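Local coordinates for leucine-rich-repeat protein (Methanosarcina barkeri, PDB 4WNR) that binds GDP and magnesium through its Roc G domain, here joined to the COR-A domain, and may, as a whole protein, have serine/threonine kinase activity, at residues G99-L111 against P275-N287. Residues are numbered along the deposited sequence; the frame is centred on the assembly and turned at random.
Sequences GQEIMHATHQFFL and PKWITEGVYKIIN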
loop_
_atom_site.group_PDB
_atom_site.type_symbol
_atom_site.label_atom_id
_atom_site.label_comp_id
_atom_site.label_asym_id
_atom_site.label_seq_id
_atom_site.Cartn_x
_atom_site.Cartn_y
_atom_site.Cartn_z
ATOM N N GLY A 99 -11.469 6.359 3.165
ATOM C CA GLY A 99 -12.799 5.764 2.988
ATOM C C GLY A 99 -13.113 5.362 1.558
ATOM O O GLY A 99 -13.766 4.343 1.326
ATOM N N GLN A 100 -12.657 6.167 0.600
ATOM C CA GLN A 100 -12.810 5.845 -0.822
ATOM C C GLN A 100 -11.997 4.614 -1.230
ATOM O O GLN A 100 -12.418 3.849 -2.100
ATOM C CB GLN A 100 -12.409 7.036 -1.699
ATOM C CG GLN A 100 -13.522 8.050 -1.919
ATOM C CD GLN A 100 -13.190 9.038 -3.026
ATOM O OE1 GLN A 100 -12.125 9.660 -3.019
ATOM N NE2 GLN A 100 -14.103 9.189 -3.986
ATOM N N GLU A 101 -10.841 4.430 -0.601
ATOM C CA GLU A 101 -9.939 3.326 -0.941
ATOM C C GLU A 101 -10.514 1.968 -0.541
ATOM O O GLU A 101 -10.437 1.011 -1.308
ATOM C CB GLU A 101 -8.562 3.524 -0.299
ATOM C CG GLU A 101 -7.649 4.487 -1.047
ATOM C CD GLU A 101 -8.132 5.927 -1.024
ATOM O OE1 GLU A 101 -8.640 6.378 0.025
ATOM O OE2 GLU A 101 -7.996 6.615 -2.057
ATOM N N ILE A 102 -11.086 1.892 0.660
ATOM C CA ILE A 102 -11.687 0.650 1.155
ATOM C C ILE A 102 -13.022 0.371 0.461
ATOM O O ILE A 102 -13.341 -0.782 0.165
ATOM C CB ILE A 102 -11.869 0.672 2.694
ATOM C CG1 ILE A 102 -10.535 0.392 3.397
ATOM C CG2 ILE A 102 -12.877 -0.378 3.152
ATOM C CD1 ILE A 102 -9.544 1.532 3.357
ATOM N N MET A 103 -13.793 1.429 0.208
ATOM C CA MET A 103 -15.101 1.305 -0.443
ATOM C C MET A 103 -14.966 0.780 -1.870
ATOM O O MET A 103 -15.604 -0.208 -2.235
ATOM C CB MET A 103 -15.823 2.656 -0.454
ATOM C CG MET A 103 -17.213 2.619 -1.076
ATOM S SD MET A 103 -18.172 4.113 -0.764
ATOM C CE MET A 103 -17.157 5.362 -1.552
ATOM N N HIS A 104 -14.134 1.448 -2.665
ATOM C CA HIS A 104 -13.897 1.057 -4.058
ATOM C C HIS A 104 -12.849 -0.049 -4.211
ATOM O O HIS A 104 -12.624 -0.534 -5.319
ATOM C CB HIS A 104 -13.477 2.272 -4.886
ATOM C CG HIS A 104 -14.509 3.353 -4.934
ATOM N ND1 HIS A 104 -15.778 3.149 -5.434
ATOM C CD2 HIS A 104 -14.459 4.651 -4.554
ATOM C CE1 HIS A 104 -16.466 4.274 -5.353
ATOM N NE2 HIS A 104 -15.689 5.202 -4.824
ATOM N N ALA A 105 -12.207 -0.425 -3.105
ATOM C CA ALA A 105 -11.219 -1.513 -3.072
ATOM C C ALA A 105 -9.942 -1.212 -3.869
ATOM O O ALA A 105 -9.280 -2.130 -4.358
ATOM C CB ALA A 105 -11.849 -2.824 -3.536
ATOM N N THR A 106 -9.588 0.067 -3.974
ATOM C CA THR A 106 -8.362 0.478 -4.669
ATOM C C THR A 106 -7.115 0.308 -3.794
ATOM O O THR A 106 -5.989 0.425 -4.281
ATOM C CB THR A 106 -8.437 1.939 -5.154
ATOM O OG1 THR A 106 -8.680 2.809 -4.042
ATOM C CG2 THR A 106 -9.543 2.106 -6.183
ATOM N N HIS A 107 -7.318 0.037 -2.506
ATOM C CA HIS A 107 -6.217 -0.273 -1.591
ATOM C C HIS A 107 -5.490 -1.563 -1.986
ATOM O O HIS A 107 -4.319 -1.743 -1.661
ATOM C CB HIS A 107 -6.722 -0.384 -0.150
ATOM C CG HIS A 107 -7.552 -1.602 0.111
ATOM N ND1 HIS A 107 -8.895 -1.667 -0.189
ATOM C CD2 HIS A 107 -7.227 -2.803 0.645
ATOM C CE1 HIS A 107 -9.363 -2.855 0.150
ATOM N NE2 HIS A 107 -8.371 -3.564 0.657
ATOM N N GLN A 108 -6.199 -2.449 -2.687
ATOM C CA GLN A 108 -5.633 -3.706 -3.191
ATOM C C GLN A 108 -4.383 -3.518 -4.057
ATOM O O GLN A 108 -3.529 -4.406 -4.116
ATOM C CB GLN A 108 -6.685 -4.472 -3.997
ATOM C CG GLN A 108 -7.797 -5.087 -3.164
ATOM C CD GLN A 108 -8.856 -5.754 -4.022
ATOM O OE1 GLN A 108 -9.486 -5.104 -4.856
ATOM N NE2 GLN A 108 -9.057 -7.056 -3.825
ATOM N N PHE A 109 -4.272 -2.368 -4.720
ATOM C CA PHE A 109 -3.127 -2.091 -5.598
ATOM C C PHE A 109 -1.822 -1.987 -4.805
ATOM O O PHE A 109 -0.743 -2.260 -5.333
ATOM C CB PHE A 109 -3.315 -0.789 -6.402
ATOM C CG PHE A 109 -4.668 -0.632 -7.053
ATOM C CD1 PHE A 109 -5.426 -1.734 -7.433
ATOM C CD2 PHE A 109 -5.167 0.638 -7.314
ATOM C CE1 PHE A 109 -6.666 -1.570 -8.031
ATOM C CE2 PHE A 109 -6.401 0.808 -7.918
ATOM C CZ PHE A 109 -7.152 -0.297 -8.278
ATOM N N PHE A 110 -1.931 -1.589 -3.538
ATOM C CA PHE A 110 -0.769 -1.268 -2.711
ATOM C C PHE A 110 -0.469 -2.303 -1.624
ATOM O O PHE A 110 0.480 -2.135 -0.859
ATOM C CB PHE A 110 -0.966 0.114 -2.089
ATOM C CG PHE A 110 -1.518 1.129 -3.052
ATOM C CD1 PHE A 110 -0.702 1.711 -4.014
ATOM C CD2 PHE A 110 -2.859 1.489 -3.011
ATOM C CE1 PHE A 110 -1.209 2.640 -4.905
ATOM C CE2 PHE A 110 -3.372 2.419 -3.900
ATOM C CZ PHE A 110 -2.546 2.996 -4.849
ATOM N N LEU A 111 -1.272 -3.363 -1.554
ATOM C CA LEU A 111 -0.996 -4.477 -0.646
ATOM C C LEU A 111 0.110 -5.335 -1.244
ATOM O O LEU A 111 0.026 -5.735 -2.406
ATOM C CB LEU A 111 -2.248 -5.327 -0.417
ATOM C CG LEU A 111 -3.519 -4.609 0.046
ATOM C CD1 LEU A 111 -4.597 -5.632 0.370
ATOM C CD2 LEU A 111 -3.261 -3.708 1.245
ATOM N N PRO A 275 1.130 7.267 -5.764
ATOM C CA PRO A 275 -0.067 6.428 -5.612
ATOM C C PRO A 275 -1.388 7.112 -5.989
ATOM O O PRO A 275 -2.308 6.447 -6.470
ATOM C CB PRO A 275 -0.061 6.085 -4.119
ATOM C CG PRO A 275 1.373 6.127 -3.738
ATOM C CD PRO A 275 1.976 7.230 -4.557
ATOM N N LYS A 276 -1.474 8.421 -5.770
ATOM C CA LYS A 276 -2.682 9.190 -6.094
ATOM C C LYS A 276 -2.989 9.219 -7.597
ATOM O O LYS A 276 -4.146 9.375 -7.993
ATOM C CB LYS A 276 -2.571 10.620 -5.555
ATOM C CG LYS A 276 -2.563 10.703 -4.037
ATOM C CD LYS A 276 -2.459 12.140 -3.553
ATOM C CE LYS A 276 -2.459 12.211 -2.034
ATOM N NZ LYS A 276 -2.330 13.608 -1.533
ATOM N N TRP A 277 -1.954 9.074 -8.421
ATOM C CA TRP A 277 -2.112 9.013 -9.878
ATOM C C TRP A 277 -3.028 7.863 -10.294
ATOM O O TRP A 277 -3.906 8.040 -11.136
ATOM C CB TRP A 277 -0.748 8.863 -10.557
ATOM C CG TRP A 277 -0.805 8.861 -12.054
ATOM C CD1 TRP A 277 -0.968 9.941 -12.868
ATOM C CD2 TRP A 277 -0.684 7.724 -12.915
ATOM N NE1 TRP A 277 -0.963 9.549 -14.186
ATOM C CE2 TRP A 277 -0.789 8.191 -14.242
ATOM C CE3 TRP A 277 -0.500 6.353 -12.695
ATOM C CZ2 TRP A 277 -0.716 7.338 -15.343
ATOM C CZ3 TRP A 277 -0.430 5.507 -13.791
ATOM C CH2 TRP A 277 -0.538 6.003 -15.098
ATOM N N ILE A 278 -2.824 6.695 -9.691
ATOM C CA ILE A 278 -3.625 5.510 -10.003
ATOM C C ILE A 278 -5.063 5.707 -9.537
ATOM O O ILE A 278 -6.000 5.605 -10.328
ATOM C CB ILE A 278 -3.062 4.238 -9.328
ATOM C CG1 ILE A 278 -1.657 3.920 -9.846
ATOM C CG2 ILE A 278 -3.979 3.043 -9.576
ATOM C CD1 ILE A 278 -0.893 2.952 -8.965
ATOM N N THR A 279 -5.218 5.997 -8.248
ATOM C CA THR A 279 -6.533 6.054 -7.608
ATOM C C THR A 279 -7.455 7.106 -8.229
ATOM O O THR A 279 -8.614 6.819 -8.526
ATOM C CB THR A 279 -6.409 6.318 -6.094
ATOM O OG1 THR A 279 -5.643 7.506 -5.867
ATOM C CG2 THR A 279 -5.738 5.145 -5.399
ATOM N N GLU A 280 -6.933 8.312 -8.434
ATOM C CA GLU A 280 -7.714 9.399 -9.035
ATOM C C GLU A 280 -8.139 9.079 -10.471
ATOM O O GLU A 280 -9.193 9.528 -10.924
ATOM C CB GLU A 280 -6.933 10.717 -8.999
ATOM C CG GLU A 280 -6.709 11.273 -7.597
ATOM C CD GLU A 280 -8.001 11.615 -6.872
ATOM O OE1 GLU A 280 -8.966 12.058 -7.532
ATOM O OE2 GLU A 280 -8.050 11.440 -5.638
ATOM N N GLY A 281 -7.314 8.309 -11.177
ATOM C CA GLY A 281 -7.660 7.820 -12.511
ATOM C C GLY A 281 -8.799 6.814 -12.480
ATOM O O GLY A 281 -9.685 6.838 -13.336
ATOM N N VAL A 282 -8.775 5.933 -11.482
ATOM C CA VAL A 282 -9.818 4.924 -11.303
ATOM C C VAL A 282 -11.131 5.558 -10.837
ATOM O O VAL A 282 -12.203 5.171 -11.301
ATOM C CB VAL A 282 -9.377 3.828 -10.305
ATOM C CG1 VAL A 282 -10.521 2.870 -9.993
ATOM C CG2 VAL A 282 -8.189 3.054 -10.858
ATOM N N TYR A 283 -11.047 6.524 -9.922
ATOM C CA TYR A 283 -12.244 7.202 -9.405
ATOM C C TYR A 283 -12.938 8.042 -10.479
ATOM O O TYR A 283 -14.164 8.163 -10.479
ATOM C CB TYR A 283 -11.915 8.082 -8.188
ATOM C CG TYR A 283 -11.314 7.342 -7.007
ATOM C CD1 TYR A 283 -11.763 6.073 -6.639
ATOM C CD2 TYR A 283 -10.307 7.925 -6.241
ATOM C CE1 TYR A 283 -11.212 5.402 -5.560
ATOM C CE2 TYR A 283 -9.752 7.263 -5.159
ATOM C CZ TYR A 283 -10.206 6.002 -4.822
ATOM O OH TYR A 283 -9.658 5.341 -3.745
ATOM N N LYS A 284 -12.154 8.620 -11.384
ATOM C CA LYS A 284 -12.707 9.345 -12.530
ATOM C C LYS A 284 -13.592 8.438 -13.388
ATOM O O LYS A 284 -14.635 8.867 -13.877
ATOM C CB LYS A 284 -11.593 9.955 -13.386
ATOM C CG LYS A 284 -11.181 11.349 -12.950
ATOM C CD LYS A 284 -9.977 11.853 -13.732
ATOM C CE LYS A 284 -9.937 13.373 -13.798
ATOM N NZ LYS A 284 -10.045 14.026 -12.464
ATOM N N ILE A 285 -13.169 7.186 -13.555
ATOM C CA ILE A 285 -13.941 6.194 -14.304
ATOM C C ILE A 285 -15.190 5.783 -13.522
ATOM O O ILE A 285 -16.293 5.790 -14.066
ATOM C CB ILE A 285 -13.090 4.946 -14.639
ATOM C CG1 ILE A 285 -11.953 5.328 -15.593
ATOM C CG2 ILE A 285 -13.948 3.850 -15.263
ATOM C CD1 ILE A 285 -10.852 4.293 -15.690
ATOM N N ILE A 286 -15.010 5.440 -12.249
ATOM C CA ILE A 286 -16.115 4.983 -11.398
ATOM C C ILE A 286 -17.179 6.069 -11.225
ATOM O O ILE A 286 -18.374 5.786 -11.307
ATOM C CB ILE A 286 -15.609 4.514 -10.012
ATOM C CG1 ILE A 286 -14.769 3.240 -10.161
ATOM C CG2 ILE A 286 -16.775 4.248 -9.063
ATOM C CD1 ILE A 286 -13.961 2.876 -8.933
ATOM N N ASN A 287 -16.735 7.304 -10.997
ATOM C CA ASN A 287 -17.640 8.446 -10.811
ATOM C C ASN A 287 -17.880 9.255 -12.093
ATOM O O ASN A 287 -18.221 10.437 -12.027
ATOM C CB ASN A 287 -17.106 9.374 -9.712
ATOM C CG ASN A 287 -16.959 8.677 -8.372
ATOM O OD1 ASN A 287 -17.777 7.833 -8.005
ATOM N ND2 ASN A 287 -15.918 9.035 -7.629
#
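Tyr283 is the main bump of helix 275-286, and its ring fits a hollow made by Gln100, Glu101, His104 and Thr106. Gln100 OE1 lies over one ring face, while the His104 imidazole meets the ring obliquely, its CD2 3.5 Å from Tyr283 CE1. At the floor, the phenol oxygen is gripped twice. Tyr283 OH donates to Glu101 OE2 at 2.7 Å, meeting the carboxylate from above its plane, 63° out of it, and accepts from Thr106 OG1, also at 2.7 Å. Glu101 reaches the tyrosine because its chain bends at chi2 (67°), which brings the carboxylate to the ring edge. A phenylalanine in place of Tyr283 would probably still fill much of the hollow but leave the buried Glu101 and Thr106 without their shared partner. Toward the C-terminal end of helix 275-286, Ile286 packs obliquely against the imidazole, its CG2 3.7 Å from His104 CE1.

At the other end the hollows are apolar. Phe109 and Ile278 lie alongside each other, pointing in opposite directions, with Phe109 CD2 3.5 Å from Ile278 CG2; Phe109 CE2 also meets Val282 CG2. The tip of Phe110 enters a notch between Pro275 and Thr279: CE1 lies 3.7 Å from Pro275 CB, and Thr279 CG2 sits at the ring edge.

The axes of helices 99-104 and 275-286 approach to 11.7 Å at 60°; Thr106, Phe109 and Phe110, past the first helix, extend the contact along the second. Segment 99-111 begins at the last glycine of the DFGG motif and, as in other G domains, is probably switch II; the contact joins Roc to COR-A beside the nucleotide site, the side chain of Glu101 about 7 Å from the bound magnesium ion. Trp95 of strand 88-96 meets Phe110, and helix 322-331 packs against Phe109 and Ile278.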